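Local coordinates for protein metal-bound toxin (Helicobacter pylori, PDB 4NRN) that binds two zinc ions and, as a YafQ-type member of the RelE toxin family, probably cleaves RNA as the toxin of a toxin-antitoxin system, at residues A[8-13]-A[78-83]; A[54-59]-A[66-71]; A[62-67]-A[84-89]. All coordinates share one frame; numbering follows the deposited sequence.

Interaction 1 of 3, residues A[8-13]-A[78-83]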
ATOM      1  N   LYS A   8     -12.575   1.910  -0.110  1.00 17.64           N
ATOM      2  CA  LYS A   8     -13.483   0.986  -0.795  1.00 25.62           C
ATOM      3  C   LYS A   8     -12.863   0.446  -2.098  1.00 28.40           C
ATOM      4  O   LYS A   8     -13.143  -0.687  -2.488  1.00 31.32           O
ATOM      5  CB  LYS A   8     -14.854   1.629  -1.067  1.00 20.40           C
ATOM      6  CG  LYS A   8     -15.650   2.018   0.178  1.00 18.05           C
ATOM      7  CD  LYS A   8     -17.028   2.585  -0.213  1.00 22.04           C
ATOM      8  CE  LYS A   8     -17.785   3.146   1.002  1.00 23.67           C
ATOM      9  NZ  LYS A   8     -19.131   3.728   0.658  1.00 24.20           N
ATOM     10  N   LYS A   9     -12.020   1.249  -2.755  1.00 27.93           N
ATOM     11  CA  LYS A   9     -11.334   0.810  -3.979  1.00 28.68           C
ATOM     12  C   LYS A   9     -10.248  -0.202  -3.655  1.00 23.82           C
ATOM     13  O   LYS A   9     -10.078  -1.180  -4.370  1.00 17.42           O
ATOM     14  CB  LYS A   9     -10.706   1.981  -4.746  1.00 27.98           C
ATOM     15  CG  LYS A   9     -11.694   2.956  -5.343  1.00 40.16           C
ATOM     16  CD  LYS A   9     -10.969   4.180  -5.898  1.00 50.25           C
ATOM     17  CE  LYS A   9     -11.943   5.305  -6.255  1.00 45.91           C
ATOM     18  NZ  LYS A   9     -11.290   6.646  -6.258  1.00 40.03           N
ATOM     19  N   PHE A  10      -9.502   0.047  -2.584  1.00 19.81           N
ATOM     20  CA  PHE A  10      -8.496  -0.901  -2.148  1.00 15.89           C
ATOM     21  C   PHE A  10      -9.114  -2.266  -1.873  1.00 22.77           C
ATOM     22  O   PHE A  10      -8.574  -3.298  -2.277  1.00 20.92           O
ATOM     23  CB  PHE A  10      -7.776  -0.418  -0.893  1.00 14.15           C
ATOM     24  CG  PHE A  10      -6.823  -1.432  -0.332  1.00 18.91           C
ATOM     25  CD1 PHE A  10      -5.480  -1.399  -0.669  1.00 18.14           C
ATOM     26  CD2 PHE A  10      -7.275  -2.439   0.510  1.00 18.27           C
ATOM     27  CE1 PHE A  10      -4.594  -2.344  -0.157  1.00 19.76           C
ATOM     28  CE2 PHE A  10      -6.400  -3.389   1.023  1.00 21.48           C
ATOM     29  CZ  PHE A  10      -5.056  -3.338   0.687  1.00 22.14           C
ATOM     30  N   ASP A  11     -10.237  -2.274  -1.162  1.00 24.45           N
ATOM     31  CA  ASP A  11     -10.892  -3.532  -0.825  1.00 27.71           C
ATOM     32  C   ASP A  11     -11.234  -4.317  -2.097  1.00 23.21           C
ATOM     33  O   ASP A  11     -11.001  -5.525  -2.174  1.00 21.93           O
ATOM     34  CB  ASP A  11     -12.130  -3.284   0.048  1.00 31.19           C
ATOM     35  CG  ASP A  11     -11.774  -2.724   1.427  1.00 33.28           C
ATOM     36  OD1 ASP A  11     -10.637  -2.948   1.894  1.00 25.23           O
ATOM     37  OD2 ASP A  11     -12.632  -2.058   2.045  1.00 38.28           O
ATOM     38  N   LYS A  12     -11.759  -3.632  -3.106  1.00 21.11           N
ATOM     39  CA  LYS A  12     -12.052  -4.305  -4.363  1.00 26.50           C
ATOM     40  C   LYS A  12     -10.776  -4.824  -5.034  1.00 27.34           C
ATOM     41  O   LYS A  12     -10.746  -5.959  -5.505  1.00 26.84           O
ATOM     42  CB  LYS A  12     -12.863  -3.414  -5.303  1.00 27.86           C
ATOM     43  CG  LYS A  12     -14.262  -3.107  -4.784  1.00 37.60           C
ATOM     44  CD  LYS A  12     -14.944  -2.023  -5.600  1.00 41.56           C
ATOM     45  CE  LYS A  12     -16.335  -1.701  -5.063  1.00 45.35           C
ATOM     46  NZ  LYS A  12     -16.294  -0.844  -3.845  1.00 47.21           N
ATOM     47  N   ASP A  13      -9.731  -3.999  -5.067  1.00 24.47           N
ATOM     48  CA  ASP A  13      -8.438  -4.392  -5.646  1.00 26.76           C
ATOM     49  C   ASP A  13      -7.937  -5.716  -5.067  1.00 29.99           C
ATOM     50  O   ASP A  13      -7.477  -6.600  -5.792  1.00 24.89           O
ATOM     51  CB  ASP A  13      -7.374  -3.319  -5.384  1.00 19.63           C
ATOM     52  CG  ASP A  13      -7.592  -2.063  -6.190  1.00 22.25           C
ATOM     53  OD1 ASP A  13      -8.449  -2.074  -7.108  1.00 17.88           O
ATOM     54  OD2 ASP A  13      -6.896  -1.058  -5.912  1.00 19.71           O
ATOM     55  N   LEU A  78      -2.517   4.777   9.058  1.00 26.77           N
ATOM     56  CA  LEU A  78      -2.004   4.362   7.760  1.00 20.47           C
ATOM     57  C   LEU A  78      -3.203   4.023   6.889  1.00 16.94           C
ATOM     58  O   LEU A  78      -3.969   3.117   7.212  1.00 22.35           O
ATOM     59  CB  LEU A  78      -1.093   3.137   7.918  1.00 23.55           C
ATOM     60  CG  LEU A  78      -0.706   2.377   6.648  1.00 22.33           C
ATOM     61  CD1 LEU A  78       0.335   3.168   5.869  1.00 22.07           C
ATOM     62  CD2 LEU A  78      -0.190   0.985   6.993  1.00 19.50           C
ATOM     63  N   PHE A  79      -3.366   4.752   5.790  1.00 15.92           N
ATOM     64  CA  PHE A  79      -4.524   4.592   4.910  1.00 17.87           C
ATOM     65  C   PHE A  79      -4.137   3.818   3.642  1.00 21.67           C
ATOM     66  O   PHE A  79      -3.313   4.283   2.863  1.00 24.34           O
ATOM     67  CB  PHE A  79      -5.066   5.986   4.558  1.00 17.57           C
ATOM     68  CG  PHE A  79      -6.402   5.983   3.845  1.00 24.96           C
ATOM     69  CD1 PHE A  79      -7.496   5.318   4.381  1.00 29.30           C
ATOM     70  CD2 PHE A  79      -6.572   6.694   2.662  1.00 21.59           C
ATOM     71  CE1 PHE A  79      -8.726   5.338   3.731  1.00 27.27           C
ATOM     72  CE2 PHE A  79      -7.798   6.725   2.015  1.00 15.51           C
ATOM     73  CZ  PHE A  79      -8.868   6.043   2.546  1.00 23.80           C
ATOM     74  N   LEU A  80      -4.715   2.636   3.440  1.00 21.07           N
ATOM     75  CA  LEU A  80      -4.426   1.858   2.227  1.00 19.54           C
ATOM     76  C   LEU A  80      -5.377   2.239   1.085  1.00 17.35           C
ATOM     77  O   LEU A  80      -6.584   1.992   1.151  1.00 14.35           O
ATOM     78  CB  LEU A  80      -4.431   0.344   2.509  1.00 15.86           C
ATOM     79  CG  LEU A  80      -3.664  -0.109   3.762  1.00 15.51           C
ATOM     80  CD1 LEU A  80      -3.735  -1.622   3.964  1.00 22.21           C
ATOM     81  CD2 LEU A  80      -2.222   0.356   3.738  1.00  9.82           C
ATOM     82  N   VAL A  81      -4.808   2.834   0.036  1.00 16.26           N
ATOM     83  CA  VAL A  81      -5.591   3.520  -0.994  1.00 21.37           C
ATOM     84  C   VAL A  81      -5.881   2.678  -2.246  1.00 22.78           C
ATOM     85  O   VAL A  81      -7.030   2.573  -2.668  1.00 34.99           O
ATOM     86  CB  VAL A  81      -4.949   4.890  -1.393  1.00 17.02           C
ATOM     87  CG1 VAL A  81      -5.855   5.651  -2.338  1.00 15.11           C
ATOM     88  CG2 VAL A  81      -4.674   5.726  -0.163  1.00 16.89           C
ATOM     89  N   ARG A  82      -4.852   2.096  -2.850  1.00 19.10           N
ATOM     90  CA  ARG A  82      -5.055   1.227  -4.009  1.00 18.59           C
ATOM     91  C   ARG A  82      -3.988   0.142  -4.040  1.00 24.43           C
ATOM     92  O   ARG A  82      -2.918   0.296  -3.459  1.00 25.10           O
ATOM     93  CB  ARG A  82      -5.029   2.025  -5.317  1.00 26.98           C
ATOM     94  CG  ARG A  82      -6.055   3.171  -5.439  1.00 26.43           C
ATOM     95  CD  ARG A  82      -7.478   2.684  -5.710  1.00 28.23           C
ATOM     96  NE  ARG A  82      -7.517   1.571  -6.657  1.00 30.25           N
ATOM     97  CZ  ARG A  82      -7.547   1.711  -7.978  1.00 37.15           C
ATOM     98  NH1 ARG A  82      -7.542   2.922  -8.514  1.00 45.56           N
ATOM     99  NH2 ARG A  82      -7.577   0.642  -8.764  1.00 37.96           N
ATOM    100  N   LEU A  83      -4.294  -0.964  -4.711  1.00 25.18           N
ATOM    101  CA  LEU A  83      -3.382  -2.099  -4.811  1.00 23.56           C
ATOM    102  C   LEU A  83      -3.537  -2.688  -6.200  1.00 28.24           C
ATOM    103  O   LEU A  83      -4.582  -3.249  -6.519  1.00 24.50           O
ATOM    104  CB  LEU A  83      -3.738  -3.162  -3.774  1.00 19.07           C
ATOM    105  CG  LEU A  83      -2.762  -4.325  -3.651  1.00 25.51           C
ATOM    106  CD1 LEU A  83      -1.490  -3.832  -2.987  1.00 26.13           C
ATOM    107  CD2 LEU A  83      -3.383  -5.461  -2.851  1.00 27.50           C
TER
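F10 lays its ring alongside L80, and CB of L80 comes over one face, 3.9 Å from the centroid of the F10 ring, in a CH-pi contact. The ring lies beside L80 because CG of F10 stands anti to its own backbone N (chi1 174°). CE1 of F10 also lies 3.8 Å from CB of L83. L27 of helix 24-35 also packs on F10.

One turn further on, D13 turns the edge of the contact polar. Its OD2 takes two bonds: on the syn side from R82 NE at 2.8 Å, and on the anti side from the backbone N of L83 at 2.9 Å, the latter almost straight. R82 NH2 adds a longer bond of 3.3 Å to D13 OD1, so the guanidinium grips the carboxylate side-on, with the two planes 44° apart. The chain of R82 bends at chi2 and chi3 to bring NE round, and its CD lies 3.4 Å from CB of K9.

At V81-R82 the strand carries a classic beta bulge, two residues set against V68 of strand 65-72. The whole is helix-on-sheet packing in this RelE-family toxin: segment 8-13 of helix 8-19 runs at 48° to segment 78-83 of strand 77-84, with a salt bridge from the bulge residue R82 to D13.

Interaction 2 of 3, residues A[54-59]-A[66-71]. With ZN (zinc ion), chain C.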
ATOM      1  N   LYS A  54      -1.150  15.404  -2.344  1.00 93.28           N
ATOM      2  CA  LYS A  54      -1.397  14.971  -0.974  1.00 93.37           C
ATOM      3  C   LYS A  54      -0.391  13.850  -0.725  1.00 82.60           C
ATOM      4  O   LYS A  54      -0.083  13.092  -1.646  1.00 80.77           O
ATOM      5  CB  LYS A  54      -2.837  14.473  -0.818  1.00 99.70           C
ATOM      6  CG  LYS A  54      -3.849  15.099  -1.797  1.00103.64           C
ATOM      7  CD  LYS A  54      -3.793  16.629  -1.845  1.00107.53           C
ATOM      8  CE  LYS A  54      -4.646  17.290  -0.765  1.00112.25           C
ATOM      9  NZ  LYS A  54      -4.650  18.785  -0.891  1.00114.95           N
ATOM     10  N   ASP A  55       0.135  13.756   0.495  1.00 76.08           N
ATOM     11  CA  ASP A  55       1.271  12.870   0.765  1.00 73.34           C
ATOM     12  C   ASP A  55       0.999  11.375   0.551  1.00 62.87           C
ATOM     13  O   ASP A  55       1.156  10.563   1.463  1.00 60.01           O
ATOM     14  CB  ASP A  55       1.888  13.132   2.151  1.00 81.90           C
ATOM     15  CG  ASP A  55       0.909  12.910   3.291  1.00 93.60           C
ATOM     16  OD1 ASP A  55      -0.065  12.153   3.108  1.00 99.60           O
ATOM     17  OD2 ASP A  55       1.125  13.493   4.376  1.00 96.12           O
ATOM     18  N   PHE A  56       0.607  11.025  -0.670  1.00 56.31           N
ATOM     19  CA  PHE A  56       0.513   9.636  -1.091  1.00 52.51           C
ATOM     20  C   PHE A  56       1.910   9.059  -1.315  1.00 44.89           C
ATOM     21  O   PHE A  56       2.783   9.728  -1.864  1.00 40.58           O
ATOM     22  CB  PHE A  56      -0.292   9.508  -2.388  1.00 56.52           C
ATOM     23  CG  PHE A  56      -1.779   9.566  -2.197  1.00 60.32           C
ATOM     24  CD1 PHE A  56      -2.345   9.359  -0.949  1.00 58.45           C
ATOM     25  CD2 PHE A  56      -2.615   9.791  -3.275  1.00 65.37           C
ATOM     26  CE1 PHE A  56      -3.712   9.400  -0.776  1.00 52.98           C
ATOM     27  CE2 PHE A  56      -3.988   9.827  -3.109  1.00 64.23           C
ATOM     28  CZ  PHE A  56      -4.533   9.634  -1.858  1.00 58.04           C
ATOM     29  N   ARG A  57       2.111   7.815  -0.888  1.00 38.30           N
ATOM     30  CA  ARG A  57       3.342   7.088  -1.174  1.00 25.75           C
ATOM     31  C   ARG A  57       3.049   5.815  -1.947  1.00 22.88           C
ATOM     32  O   ARG A  57       1.899   5.365  -2.033  1.00 21.44           O
ATOM     33  CB  ARG A  57       4.125   6.766   0.102  1.00 16.89           C
ATOM     34  CG  ARG A  57       4.600   7.986   0.863  1.00 17.17           C
ATOM     35  CD  ARG A  57       5.540   7.590   1.988  1.00 15.05           C
ATOM     36  NE  ARG A  57       6.831   7.127   1.493  1.00 13.71           N
ATOM     37  CZ  ARG A  57       7.896   7.910   1.337  1.00 18.04           C
ATOM     38  NH1 ARG A  57       7.830   9.208   1.626  1.00 18.85           N
ATOM     39  NH2 ARG A  57       9.031   7.404   0.876  1.00 16.16           N
ATOM     40  N   GLU A  58       4.107   5.236  -2.495  1.00 22.73           N
ATOM     41  CA  GLU A  58       3.987   4.118  -3.402  1.00 23.31           C
ATOM     42  C   GLU A  58       5.000   3.058  -3.005  1.00 24.45           C
ATOM     43  O   GLU A  58       6.205   3.312  -2.983  1.00 26.50           O
ATOM     44  CB  GLU A  58       4.261   4.610  -4.822  1.00 26.98           C
ATOM     45  CG  GLU A  58       3.755   3.714  -5.915  1.00 30.38           C
ATOM     46  CD  GLU A  58       4.028   4.309  -7.279  1.00 32.44           C
ATOM     47  OE1 GLU A  58       3.070   4.775  -7.933  1.00 37.77           O
ATOM     48  OE2 GLU A  58       5.206   4.332  -7.693  1.00 23.85           O
ATOM     49  N   CYS A  59       4.504   1.871  -2.682  1.00 21.08           N
ATOM     50  CA  CYS A  59       5.360   0.766  -2.292  1.00 14.71           C
ATOM     51  C   CYS A  59       5.281  -0.334  -3.334  1.00 20.91           C
ATOM     52  O   CYS A  59       4.196  -0.691  -3.791  1.00 21.24           O
ATOM     53  CB  CYS A  59       4.953   0.204  -0.920  1.00 13.43           C
ATOM     54  SG  CYS A  59       6.172  -0.944  -0.313  1.00 22.21           S
ATOM     55  N   LEU A  66       1.738  -2.425  -6.966  1.00 33.40           N
ATOM     56  CA  LEU A  66       1.916  -1.250  -6.120  1.00 24.87           C
ATOM     57  C   LEU A  66       0.895  -1.152  -4.983  1.00 23.12           C
ATOM     58  O   LEU A  66      -0.301  -1.400  -5.168  1.00 22.58           O
ATOM     59  CB  LEU A  66       1.848   0.013  -6.989  1.00 22.76           C
ATOM     60  CG  LEU A  66       2.622  -0.098  -8.310  1.00 27.91           C
ATOM     61  CD1 LEU A  66       2.420   1.134  -9.200  1.00 19.03           C
ATOM     62  CD2 LEU A  66       4.111  -0.365  -8.041  1.00 22.29           C
ATOM     63  N   LEU A  67       1.387  -0.800  -3.801  1.00 19.36           N
ATOM     64  CA  LEU A  67       0.537  -0.449  -2.673  1.00 21.38           C
ATOM     65  C   LEU A  67       0.603   1.061  -2.544  1.00 17.93           C
ATOM     66  O   LEU A  67       1.637   1.603  -2.140  1.00 22.41           O
ATOM     67  CB  LEU A  67       1.084  -1.070  -1.388  1.00 29.03           C
ATOM     68  CG  LEU A  67       0.241  -1.174  -0.108  1.00 35.08           C
ATOM     69  CD1 LEU A  67       1.177  -1.269   1.098  1.00 28.85           C
ATOM     70  CD2 LEU A  67      -0.752  -0.040   0.077  1.00 28.27           C
ATOM     71  N   VAL A  68      -0.477   1.745  -2.903  1.00 15.60           N
ATOM     72  CA  VAL A  68      -0.526   3.188  -2.715  1.00 14.99           C
ATOM     73  C   VAL A  68      -1.158   3.467  -1.363  1.00 21.59           C
ATOM     74  O   VAL A  68      -2.269   3.016  -1.079  1.00 24.28           O
ATOM     75  CB  VAL A  68      -1.284   3.897  -3.845  1.00 16.95           C
ATOM     76  CG1 VAL A  68      -1.336   5.394  -3.585  1.00 17.18           C
ATOM     77  CG2 VAL A  68      -0.606   3.613  -5.183  1.00 16.42           C
ATOM     78  N   TYR A  69      -0.427   4.180  -0.512  1.00 20.88           N
ATOM     79  CA  TYR A  69      -0.878   4.388   0.855  1.00 18.87           C
ATOM     80  C   TYR A  69      -0.611   5.801   1.287  1.00 22.49           C
ATOM     81  O   TYR A  69       0.142   6.536   0.649  1.00 24.78           O
ATOM     82  CB  TYR A  69      -0.179   3.430   1.824  1.00 18.61           C
ATOM     83  CG  TYR A  69       1.307   3.681   1.967  1.00 23.70           C
ATOM     84  CD1 TYR A  69       1.800   4.548   2.935  1.00 15.86           C
ATOM     85  CD2 TYR A  69       2.220   3.052   1.118  1.00 19.92           C
ATOM     86  CE1 TYR A  69       3.157   4.771   3.059  1.00 12.73           C
ATOM     87  CE2 TYR A  69       3.576   3.275   1.233  1.00 15.45           C
ATOM     88  CZ  TYR A  69       4.041   4.134   2.208  1.00 15.64           C
ATOM     89  OH  TYR A  69       5.399   4.354   2.319  1.00 19.78           O
ATOM     90  N   GLN A  70      -1.236   6.172   2.392  1.00 24.49           N
ATOM     91  CA  GLN A  70      -1.124   7.519   2.902  1.00 21.20           C
ATOM     92  C   GLN A  70      -1.013   7.399   4.399  1.00 21.38           C
ATOM     93  O   GLN A  70      -1.845   6.758   5.029  1.00 27.83           O
ATOM     94  CB  GLN A  70      -2.363   8.321   2.517  1.00 17.41           C
ATOM     95  CG  GLN A  70      -2.252   9.795   2.847  1.00 35.52           C
ATOM     96  CD  GLN A  70      -3.568  10.525   2.711  1.00 44.82           C
ATOM     97  OE1 GLN A  70      -4.588   9.940   2.338  1.00 47.90           O
ATOM     98  NE2 GLN A  70      -3.556  11.815   3.014  1.00 51.95           N
ATOM     99  N   ILE A  71       0.029   7.980   4.978  1.00 19.78           N
ATOM    100  CA  ILE A  71       0.084   8.054   6.426  1.00 26.31           C
ATOM    101  C   ILE A  71      -0.542   9.356   6.871  1.00 24.79           C
ATOM    102  O   ILE A  71      -0.143  10.430   6.412  1.00 24.01           O
ATOM    103  CB  ILE A  71       1.521   7.964   6.985  1.00 41.04           C
ATOM    104  CG1 ILE A  71       2.119   6.574   6.748  1.00 44.32           C
ATOM    105  CG2 ILE A  71       1.528   8.276   8.477  1.00 43.88           C
ATOM    106  CD1 ILE A  71       3.366   6.310   7.581  1.00 41.31           C
TER
HETATM  107 ZN    ZN C 101       7.333   3.244  -7.896  1.00 38.88          ZN
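D55 meets Q70 at the open end of an antiparallel beta hairpin, strand 56-60 paired with strand 65-72, in the sheet of this RelE-family toxin. OD1 of D55 lies 3.2 Å from CG of Q70, though the aspartate is poorly ordered.

F56 follows, on the same face of the sheet as V68 and Q70. Its ring stands almost perpendicular to the Q70 amide, the planes 87° apart, with Q70 CB and OE1 at the ring edge; OE1 of Q70 is 3.3 Å from CE1 of F56. V81 of strand 77-84 touches F56 too.

R57 turns to the other face. With Y69 it makes a hydrogen-bonded pair, R57 N giving a nearly straight bond to Y69 O at 2.8 Å, returned by Y69 N to R57 O. The two side chains run side by side: CB of R57 sits over one face of the tyrosine ring, 3.8 Å from the centroid of Y69. Y69 brings its ring against R57 CB by placing CG between its backbone N and carbonyl carbon (chi1 67°). R57 NE to Y69 OH is only a weak bond; the stronger partner of both is D46, salt-bridged to R57 NH2 and hydrogen-bonded to Y69 OH.

E58, paired with V68 without hydrogen bonds, points back to the F56 face. Its extended chain carries the carboxylate past CD1 of L66 to the metal, where H47 and H60 complete the protein ligands of this zinc; E58 also belongs to the second zinc site, with H86. C59 and L67 form the next hydrogen-bonded pair, with helix 24-35 packed against both. At the first zinc, OE2 of E58 binds at 2.4 Å.

Interaction 3 of 3, residues A[62-67]-A[84-89]. With ZN (zinc ion), chain D.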
ATOM      1  N   LYS A  62       5.612  -5.950  -5.574  1.00 28.70           N
ATOM      2  CA  LYS A  62       6.339  -6.606  -6.639  1.00 30.89           C
ATOM      3  C   LYS A  62       6.652  -5.474  -7.613  1.00 33.76           C
ATOM      4  O   LYS A  62       5.951  -4.467  -7.621  1.00 30.14           O
ATOM      5  CB  LYS A  62       5.472  -7.683  -7.292  1.00 32.87           C
ATOM      6  CG  LYS A  62       5.020  -8.791  -6.335  1.00 33.94           C
ATOM      7  CD  LYS A  62       4.122  -9.808  -7.031  1.00 32.99           C
ATOM      8  CE  LYS A  62       3.400 -10.699  -6.027  1.00 34.87           C
ATOM      9  NZ  LYS A  62       2.382 -11.586  -6.671  1.00 37.82           N
ATOM     10  N   PRO A  63       7.714  -5.611  -8.419  1.00 31.62           N
ATOM     11  CA  PRO A  63       8.105  -4.473  -9.264  1.00 27.18           C
ATOM     12  C   PRO A  63       6.948  -3.827 -10.044  1.00 30.07           C
ATOM     13  O   PRO A  63       7.040  -2.639 -10.362  1.00 36.33           O
ATOM     14  CB  PRO A  63       9.153  -5.079 -10.200  1.00 32.53           C
ATOM     15  CG  PRO A  63       9.761  -6.183  -9.377  1.00 29.83           C
ATOM     16  CD  PRO A  63       8.624  -6.760  -8.579  1.00 28.25           C
ATOM     17  N   ASP A  64       5.880  -4.570 -10.332  1.00 31.75           N
ATOM     18  CA  ASP A  64       4.650  -3.949 -10.847  1.00 33.63           C
ATOM     19  C   ASP A  64       3.357  -4.397 -10.127  1.00 26.27           C
ATOM     20  O   ASP A  64       2.330  -4.624 -10.762  1.00 19.29           O
ATOM     21  CB  ASP A  64       4.525  -4.100 -12.370  1.00 34.93           C
ATOM     22  CG  ASP A  64       3.553  -3.091 -12.981  1.00 33.65           C
ATOM     23  OD1 ASP A  64       3.227  -2.096 -12.303  1.00 36.26           O
ATOM     24  OD2 ASP A  64       3.111  -3.286 -14.136  1.00 32.62           O
ATOM     25  N   LEU A  65       3.431  -4.529  -8.802  1.00 25.77           N
ATOM     26  CA  LEU A  65       2.247  -4.573  -7.939  1.00 27.02           C
ATOM     27  C   LEU A  65       2.437  -3.546  -6.827  1.00 28.21           C
ATOM     28  O   LEU A  65       3.192  -3.769  -5.878  1.00 25.69           O
ATOM     29  CB  LEU A  65       2.012  -5.955  -7.326  1.00 20.28           C
ATOM     30  CG  LEU A  65       0.937  -5.962  -6.224  1.00 23.61           C
ATOM     31  CD1 LEU A  65      -0.461  -5.832  -6.806  1.00 21.85           C
ATOM     32  CD2 LEU A  65       1.029  -7.209  -5.354  1.00 27.01           C
ATOM     33  N   LEU A  66       1.738  -2.425  -6.966  1.00 33.40           N
ATOM     34  CA  LEU A  66       1.916  -1.250  -6.120  1.00 24.87           C
ATOM     35  C   LEU A  66       0.895  -1.152  -4.983  1.00 23.12           C
ATOM     36  O   LEU A  66      -0.301  -1.400  -5.168  1.00 22.58           O
ATOM     37  CB  LEU A  66       1.848   0.013  -6.989  1.00 22.76           C
ATOM     38  CG  LEU A  66       2.622  -0.098  -8.310  1.00 27.91           C
ATOM     39  CD1 LEU A  66       2.420   1.134  -9.200  1.00 19.03           C
ATOM     40  CD2 LEU A  66       4.111  -0.365  -8.041  1.00 22.29           C
ATOM     41  N   LEU A  67       1.387  -0.800  -3.801  1.00 19.36           N
ATOM     42  CA  LEU A  67       0.537  -0.449  -2.673  1.00 21.38           C
ATOM     43  C   LEU A  67       0.603   1.061  -2.544  1.00 17.93           C
ATOM     44  O   LEU A  67       1.637   1.603  -2.140  1.00 22.41           O
ATOM     45  CB  LEU A  67       1.084  -1.070  -1.388  1.00 29.03           C
ATOM     46  CG  LEU A  67       0.241  -1.174  -0.108  1.00 35.08           C
ATOM     47  CD1 LEU A  67       1.177  -1.269   1.098  1.00 28.85           C
ATOM     48  CD2 LEU A  67      -0.752  -0.040   0.077  1.00 28.27           C
ATOM     49  N   GLY A  84      -2.507  -2.555  -7.026  1.00 33.26           N
ATOM     50  CA  GLY A  84      -2.598  -2.981  -8.410  1.00 32.40           C
ATOM     51  C   GLY A  84      -1.393  -2.582  -9.233  1.00 29.89           C
ATOM     52  O   GLY A  84      -0.410  -2.079  -8.699  1.00 25.10           O
ATOM     53  N   SER A  85      -1.462  -2.813 -10.540  1.00 33.57           N
ATOM     54  CA  SER A  85      -0.361  -2.449 -11.424  1.00 35.00           C
ATOM     55  C   SER A  85      -0.399  -0.962 -11.760  1.00 29.25           C
ATOM     56  O   SER A  85      -1.385  -0.277 -11.482  1.00 28.21           O
ATOM     57  CB  SER A  85      -0.407  -3.273 -12.710  1.00 41.51           C
ATOM     58  OG  SER A  85      -1.483  -2.850 -13.530  1.00 50.03           O
ATOM     59  N   HIS A  86       0.680  -0.462 -12.353  1.00 34.72           N
ATOM     60  CA  HIS A  86       0.695   0.910 -12.843  1.00 38.70           C
ATOM     61  C   HIS A  86      -0.477   1.114 -13.797  1.00 49.27           C
ATOM     62  O   HIS A  86      -1.240   2.073 -13.669  1.00 47.71           O
ATOM     63  CB  HIS A  86       2.007   1.216 -13.559  1.00 33.12           C
ATOM     64  CG  HIS A  86       3.171   1.390 -12.638  1.00 36.80           C
ATOM     65  ND1 HIS A  86       4.080   0.385 -12.385  1.00 38.02           N
ATOM     66  CD2 HIS A  86       3.583   2.457 -11.911  1.00 39.08           C
ATOM     67  CE1 HIS A  86       4.997   0.820 -11.543  1.00 38.08           C
ATOM     68  NE2 HIS A  86       4.717   2.075 -11.237  1.00 39.60           N
ATOM     69  N   SER A  87      -0.618   0.194 -14.746  1.00 57.57           N
ATOM     70  CA  SER A  87      -1.681   0.260 -15.741  1.00 60.37           C
ATOM     71  C   SER A  87      -3.066   0.344 -15.105  1.00 52.47           C
ATOM     72  O   SER A  87      -3.933   1.069 -15.587  1.00 52.16           O
ATOM     73  CB  SER A  87      -1.603  -0.942 -16.687  1.00 67.92           C
ATOM     74  OG  SER A  87      -0.354  -0.989 -17.356  1.00 70.87           O
ATOM     75  N   GLU A  88      -3.269  -0.390 -14.016  1.00 49.74           N
ATOM     76  CA  GLU A  88      -4.575  -0.434 -13.364  1.00 49.86           C
ATOM     77  C   GLU A  88      -4.894   0.778 -12.496  1.00 45.84           C
ATOM     78  O   GLU A  88      -6.057   1.147 -12.349  1.00 47.69           O
ATOM     79  CB  GLU A  88      -4.711  -1.703 -12.530  1.00 48.22           C
ATOM     80  CG  GLU A  88      -5.196  -2.872 -13.318  1.00 57.12           C
ATOM     81  CD  GLU A  88      -4.817  -4.171 -12.676  1.00 66.88           C
ATOM     82  OE1 GLU A  88      -4.472  -4.156 -11.473  1.00 66.38           O
ATOM     83  OE2 GLU A  88      -4.856  -5.205 -13.376  1.00 74.73           O
ATOM     84  N   LEU A  89      -3.876   1.386 -11.907  1.00 35.35           N
ATOM     85  CA  LEU A  89      -4.119   2.475 -10.977  1.00 32.86           C
ATOM     86  C   LEU A  89      -4.098   3.832 -11.679  1.00 41.06           C
ATOM     87  O   LEU A  89      -4.780   4.770 -11.264  1.00 43.27           O
ATOM     88  CB  LEU A  89      -3.082   2.444  -9.851  1.00 28.95           C
ATOM     89  CG  LEU A  89      -3.333   1.534  -8.648  1.00 22.97           C
ATOM     90  CD1 LEU A  89      -3.877   0.191  -9.072  1.00 24.92           C
ATOM     91  CD2 LEU A  89      -2.046   1.370  -7.863  1.00 20.36           C
TER
HETATM   92 ZN    ZN D 102       5.951   4.082 -10.297  1.00 45.44          ZN
HETATM   93  O   HOH W   1       5.450   6.220 -11.254  1.00 42.54           O
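OD1 of D64 is held twice by H86, by the ring at ND1 (2.6 Å) and by the backbone N (3.0 Å), and the two donors reach it from opposite faces of the carboxylate plane. The backbone bond is the straighter, on the syn side, and holds the D64 carboxylate in place; the ring bond is bent to 134° and comes from above the carboxylate. That ND1 bond and the zinc at NE2 of H86, 2.5 Å away, set the ring between them, with E58 and a water completing what is seen of the metal site. H86 is the predicted proton donor of the active site.

The L66 side chain packs against the H86 ring. Through their backbones L66 and G84 form a hydrogen-bonded pair: L66 N to G84 O at 2.8 Å, and G84 N back to L66 O at 3.1 Å. S85 then starts the helix as N-cap: its OG accepts from E88 N at 3.1 Å, while E88 OE1 takes a weak bond from S85 N, a capping box.

Strand 65-72 thus borders the end of strand 77-84, where the chain turns into helix 86-89. On that short helix L89 packs on L66 and on R82 of strand 77-84, while F22 touches L65 from a loop.

All three contacts reach one sheet, and strand 65-72 is the common element of interactions 2 and 3. Interaction 1 binds a helix to the neighbouring strand 77-84: a buried phenylalanine beside a salt bridge. Interaction 2, with the most buried surface of the three, is strand pairing by backbone bonds, one face touching helix 24-35 and the other carrying a zinc ligand. Interaction 3, nearer the surface, is small and mostly polar, a turn and a capped helix start. Strand 65-72 also bonds strand 77-84, V81 N to V68 O, joining interactions 1 and 2. The zinc ligands E58 and H86 bring interactions 2 and 3 together, OE2 of E58 lying 4.2 Å from NE2 of H86.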